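Local coordinates for putative fumarylpyruvate hydrolase (Burkholderia cenocepacia, PDB 4MAQ), which is a putative hydrolase with the fold of the fumarylacetoacetate hydrolase C-terminal family, at residues A156-A168 and D172-W184. Numbering follows the deposited sequence.
Sequences ATGHPAAGRIWLA and DTRQQGDLADMIW
Leu179, in the 3-10 turn past strand 172-178, packs on Pro160 in the loop before strand 164-169 and on Ile165 within it, at the open end of an antiparallel beta hairpin edging a mixed sheet of this fumarylacetoacetate hydrolase-type domain. Its CD1 lies 3.7 Å from CB of Pro160 and its CD2 4.3 Å from CB of Ile165; two methyls let leucine meet both, and it also rests on Tyr43. In Ile165, chi1 of 170° puts CG2 between backbone N and carbonyl carbon, directly on the bare backbone of Gly177, 3.5 Å from its O. On the same face Leu167 CD1 lies 4.0 Å from OE1 of Gln175, whose buried amide is satisfied by His87, Ile89 and Thr209. This pair belongs to a classic beta bulge: Arg174 and Gln175 both face Leu167, whose O accepts from both backbone N atoms. Opposite, in one of two conformers, Arg164 lays its guanidinium over the rim of the Trp166 ring and salt-bridges Asp227. Gly163 has backbone angles that would jam a CB against the preceding carbonyl. Asp178 is short enough to join turn and loop: OD1 accepts from Ala180 N (an Asx turn, anti lone pair) and, from above the carboxylate plane, a 2.9 Å hydrogen bond from Gly163 N.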
loop_
_atom_site.group_PDB
_atom_site.type_symbol
_atom_site.label_atom_id
_atom_site.label_comp_id
_atom_site.label_asym_id
_atom_site.label_seq_id
_atom_site.Cartn_x
_atom_site.Cartn_y
_atom_site.Cartn_z
ATOM N N ALA B 156 -5.896 7.791 27.563
ATOM C CA ALA B 156 -7.328 7.844 27.905
ATOM C C ALA B 156 -7.977 6.470 28.030
ATOM O O ALA B 156 -8.940 6.326 28.777
ATOM C CB ALA B 156 -8.088 8.659 26.867
ATOM N N THR B 157 -7.465 5.469 27.318
ATOM C CA THR B 157 -8.131 4.153 27.233
ATOM C C THR B 157 -7.413 3.031 27.971
ATOM O O THR B 157 -8.003 1.977 28.222
ATOM C CB THR B 157 -8.261 3.704 25.762
ATOM O OG1 THR B 157 -6.962 3.688 25.167
ATOM C CG2 THR B 157 -9.144 4.667 24.977
ATOM N N GLY B 158 -6.136 3.242 28.273
ATOM C CA GLY B 158 -5.246 2.112 28.550
ATOM C C GLY B 158 -5.033 1.271 27.293
ATOM O O GLY B 158 -5.410 1.670 26.202
ATOM N N HIS B 159 -4.414 0.104 27.453
ATOM C CA HIS B 159 -4.171 -0.803 26.338
ATOM C C HIS B 159 -5.183 -1.916 26.463
ATOM O O HIS B 159 -4.978 -2.834 27.233
ATOM C CB HIS B 159 -2.729 -1.328 26.374
ATOM C CG HIS B 159 -1.697 -0.261 26.196
ATOM N ND1 HIS B 159 -1.547 0.443 25.018
ATOM C CD2 HIS B 159 -0.778 0.247 27.060
ATOM C CE1 HIS B 159 -0.571 1.328 25.154
ATOM N NE2 HIS B 159 -0.090 1.233 26.382
ATOM N N PRO B 160 -6.302 -1.845 25.693
ATOM C CA PRO B 160 -7.373 -2.818 25.916
ATOM C C PRO B 160 -6.898 -4.234 25.611
ATOM O O PRO B 160 -6.210 -4.454 24.595
ATOM C CB PRO B 160 -8.462 -2.377 24.922
ATOM C CG PRO B 160 -7.704 -1.639 23.846
ATOM C CD PRO B 160 -6.648 -0.900 24.612
ATOM N N ALA B 161 -7.288 -5.183 26.456
ATOM C CA ALA B 161 -6.896 -6.596 26.266
ATOM C C ALA B 161 -8.079 -7.550 26.376
ATOM O O ALA B 161 -7.945 -8.733 26.120
ATOM C CB ALA B 161 -5.781 -6.989 27.224
ATOM N N ALA B 162 -9.246 -7.019 26.725
ATOM C CA ALA B 162 -10.453 -7.814 26.914
ATOM C C ALA B 162 -11.634 -6.900 26.615
ATOM O O ALA B 162 -11.536 -5.664 26.703
ATOM C CB ALA B 162 -10.534 -8.391 28.349
ATOM N N GLY B 163 -12.749 -7.513 26.250
ATOM C CA GLY B 163 -13.989 -6.777 26.082
ATOM C C GLY B 163 -14.655 -7.026 24.732
ATOM O O GLY B 163 -14.025 -7.523 23.779
ATOM N N ARG B 164 -15.933 -6.658 24.664
ATOM C CA ARG B 164 -16.762 -6.924 23.499
ATOM C C ARG B 164 -16.305 -6.153 22.257
ATOM O O ARG B 164 -16.033 -4.940 22.317
ATOM C CB ARG B 164 -18.223 -6.583 23.808
ATOM C CG ARG B 164 -19.209 -6.945 22.697
ATOM C CD ARG B 164 -20.637 -6.500 23.021
ATOM N NE ARG B 164 -20.677 -5.119 23.496
ATOM C CZ ARG B 164 -21.619 -4.236 23.180
ATOM N NH1 ARG B 164 -22.611 -4.576 22.360
ATOM N NH2 ARG B 164 -21.566 -3.005 23.670
ATOM N N ILE B 165 -16.229 -6.876 21.132
ATOM C CA ILE B 165 -15.978 -6.309 19.803
ATOM C C ILE B 165 -17.118 -6.839 18.939
ATOM O O ILE B 165 -17.385 -8.055 18.917
ATOM C CB ILE B 165 -14.572 -6.682 19.253
ATOM C CG1 ILE B 165 -14.444 -6.273 17.781
ATOM C CG2 ILE B 165 -14.223 -8.170 19.456
ATOM C CD1 ILE B 165 -13.020 -6.210 17.251
ATOM N N TRP B 166 -17.840 -5.944 18.262
ATOM C CA TRP B 166 -19.102 -6.356 17.654
ATOM C C TRP B 166 -19.410 -5.523 16.416
ATOM O O TRP B 166 -18.913 -4.396 16.242
ATOM C CB TRP B 166 -20.247 -6.248 18.695
ATOM C CG TRP B 166 -20.485 -4.816 19.114
ATOM C CD1 TRP B 166 -19.798 -4.101 20.072
ATOM C CD2 TRP B 166 -21.450 -3.919 18.553
ATOM N NE1 TRP B 166 -20.283 -2.807 20.127
ATOM C CE2 TRP B 166 -21.299 -2.676 19.214
ATOM C CE3 TRP B 166 -22.441 -4.049 17.560
ATOM C CZ2 TRP B 166 -22.094 -1.558 18.909
ATOM C CZ3 TRP B 166 -23.231 -2.924 17.249
ATOM C CH2 TRP B 166 -23.048 -1.697 17.923
ATOM N N LEU B 167 -20.269 -6.081 15.573
ATOM C CA LEU B 167 -20.747 -5.371 14.405
ATOM C C LEU B 167 -22.166 -5.862 14.103
ATOM O O LEU B 167 -22.449 -7.058 14.207
ATOM C CB LEU B 167 -19.808 -5.608 13.203
ATOM C CG LEU B 167 -20.210 -5.003 11.845
ATOM C CD1 LEU B 167 -18.966 -4.753 11.009
ATOM C CD2 LEU B 167 -21.195 -5.870 11.061
ATOM N N ALA B 168 -23.048 -4.924 13.766
ATOM C CA ALA B 168 -24.416 -5.228 13.335
ATOM C C ALA B 168 -24.707 -4.575 12.003
ATOM O O ALA B 168 -24.078 -3.569 11.625
ATOM C CB ALA B 168 -25.406 -4.735 14.396
ATOM N N ASP B 172 -29.064 -5.900 13.197
ATOM C CA ASP B 172 -28.964 -7.344 13.440
ATOM C C ASP B 172 -27.488 -7.705 13.665
ATOM O O ASP B 172 -26.645 -7.465 12.779
ATOM C CB ASP B 172 -29.523 -8.072 12.213
ATOM C CG ASP B 172 -29.454 -9.559 12.321
ATOM O OD1 ASP B 172 -30.119 -10.130 13.210
ATOM O OD2 ASP B 172 -28.778 -10.183 11.475
ATOM N N THR B 173 -27.152 -8.243 14.838
ATOM C CA THR B 173 -25.755 -8.535 15.139
ATOM C C THR B 173 -25.218 -9.601 14.188
ATOM O O THR B 173 -25.828 -10.661 14.015
ATOM C CB THR B 173 -25.608 -9.008 16.592
ATOM O OG1 THR B 173 -26.091 -7.981 17.458
ATOM C CG2 THR B 173 -24.140 -9.299 16.919
ATOM N N ARG B 174 -24.073 -9.308 13.569
ATOM C CA ARG B 174 -23.428 -10.234 12.643
ATOM C C ARG B 174 -22.106 -10.734 13.192
ATOM O O ARG B 174 -21.696 -11.857 12.875
ATOM C CB ARG B 174 -23.203 -9.572 11.266
ATOM C CG ARG B 174 -24.430 -8.971 10.575
ATOM C CD ARG B 174 -25.356 -10.024 9.983
ATOM N NE ARG B 174 -26.684 -9.485 9.617
ATOM C CZ ARG B 174 -27.024 -8.981 8.422
ATOM N NH1 ARG B 174 -26.134 -8.916 7.421
ATOM N NH2 ARG B 174 -28.266 -8.530 8.227
ATOM N N GLN B 175 -21.418 -9.914 13.989
ATOM C CA GLN B 175 -20.166 -10.356 14.623
ATOM C C GLN B 175 -20.192 -9.965 16.073
ATOM O O GLN B 175 -20.625 -8.861 16.407
ATOM C CB GLN B 175 -18.935 -9.702 13.963
ATOM C CG GLN B 175 -18.815 -9.974 12.465
ATOM C CD GLN B 175 -17.471 -9.526 11.930
ATOM O OE1 GLN B 175 -17.355 -8.445 11.338
ATOM N NE2 GLN B 175 -16.445 -10.323 12.174
ATOM N N GLN B 176 -19.726 -10.852 16.949
ATOM C CA GLN B 176 -19.608 -10.524 18.359
ATOM C C GLN B 176 -18.568 -11.454 18.948
ATOM O O GLN B 176 -18.735 -12.676 18.962
ATOM C CB GLN B 176 -20.950 -10.682 19.085
ATOM C CG GLN B 176 -20.991 -10.212 20.526
ATOM C CD GLN B 176 -22.404 -10.242 21.044
ATOM O OE1 GLN B 176 -23.116 -9.242 20.974
ATOM N NE2 GLN B 176 -22.837 -11.404 21.530
ATOM N N GLY B 177 -17.484 -10.872 19.420
ATOM C CA GLY B 177 -16.461 -11.632 20.070
ATOM C C GLY B 177 -15.842 -10.827 21.186
ATOM O O GLY B 177 -16.419 -9.842 21.653
ATOM N N ASP B 178 -14.671 -11.262 21.643
ATOM C CA ASP B 178 -13.996 -10.578 22.734
ATOM C C ASP B 178 -12.541 -10.394 22.352
ATOM O O ASP B 178 -11.938 -11.289 21.759
ATOM C CB ASP B 178 -14.121 -11.356 24.044
ATOM C CG ASP B 178 -13.752 -10.516 25.247
ATOM O OD1 ASP B 178 -12.539 -10.330 25.490
ATOM O OD2 ASP B 178 -14.662 -10.023 25.944
ATOM N N LEU B 179 -11.971 -9.231 22.671
ATOM C CA LEU B 179 -10.557 -8.970 22.390
ATOM C C LEU B 179 -9.635 -10.043 22.960
ATOM O O LEU B 179 -8.558 -10.267 22.421
ATOM C CB LEU B 179 -10.123 -7.609 22.936
ATOM C CG LEU B 179 -10.814 -6.349 22.426
ATOM C CD1 LEU B 179 -10.196 -5.175 23.151
ATOM C CD2 LEU B 179 -10.677 -6.238 20.898
ATOM N N ALA B 180 -10.065 -10.690 24.047
ATOM C CA ALA B 180 -9.255 -11.707 24.703
ATOM C C ALA B 180 -9.049 -12.929 23.830
ATOM O O ALA B 180 -8.186 -13.760 24.129
ATOM C CB ALA B 180 -9.885 -12.121 26.018
ATOM N N ASP B 181 -9.832 -13.050 22.757
ATOM C CA ASP B 181 -9.729 -14.204 21.901
ATOM C C ASP B 181 -8.723 -14.057 20.764
ATOM O O ASP B 181 -8.561 -14.976 19.948
ATOM C CB ASP B 181 -11.107 -14.624 21.437
ATOM C CG ASP B 181 -11.925 -15.199 22.582
ATOM O OD1 ASP B 181 -11.395 -15.994 23.395
ATOM O OD2 ASP B 181 -13.083 -14.842 22.698
ATOM N N MET B 182 -8.018 -12.927 20.734
ATOM C CA MET B 182 -6.911 -12.772 19.788
ATOM C C MET B 182 -5.905 -13.908 19.935
ATOM O O MET B 182 -5.537 -14.294 21.055
ATOM C CB MET B 182 -6.193 -11.468 20.028
ATOM C CG MET B 182 -6.893 -10.271 19.486
ATOM S SD MET B 182 -5.839 -8.864 19.836
ATOM C CE MET B 182 -7.032 -7.579 19.556
ATOM N N ILE B 183 -5.439 -14.432 18.800
ATOM C CA ILE B 183 -4.464 -15.534 18.808
ATOM C C ILE B 183 -3.107 -14.958 19.194
ATOM O O ILE B 183 -2.502 -15.411 20.171
ATOM C CB ILE B 183 -4.429 -16.273 17.456
ATOM C CG1 ILE B 183 -5.772 -16.969 17.216
ATOM C CG2 ILE B 183 -3.279 -17.273 17.428
ATOM C CD1 ILE B 183 -5.950 -17.542 15.823
ATOM N N TRP B 184 -2.657 -13.942 18.446
ATOM C CA TRP B 184 -1.487 -13.163 18.815
ATOM C C TRP B 184 -1.945 -11.831 19.387
ATOM O O TRP B 184 -2.593 -11.075 18.686
ATOM C CB TRP B 184 -0.607 -12.927 17.581
ATOM C CG TRP B 184 0.081 -14.188 17.116
ATOM C CD1 TRP B 184 -0.261 -14.984 16.043
ATOM C CD2 TRP B 184 1.212 -14.816 17.736
ATOM N NE1 TRP B 184 0.611 -16.059 15.957
ATOM C CE2 TRP B 184 1.525 -15.974 16.975
ATOM C CE3 TRP B 184 2.012 -14.496 18.850
ATOM C CZ2 TRP B 184 2.604 -16.816 17.297
ATOM C CZ3 TRP B 184 3.076 -15.327 19.169
ATOM C CH2 TRP B 184 3.358 -16.481 18.396
HETATM O O HOH W 1 -6.337 -9.113 23.617
#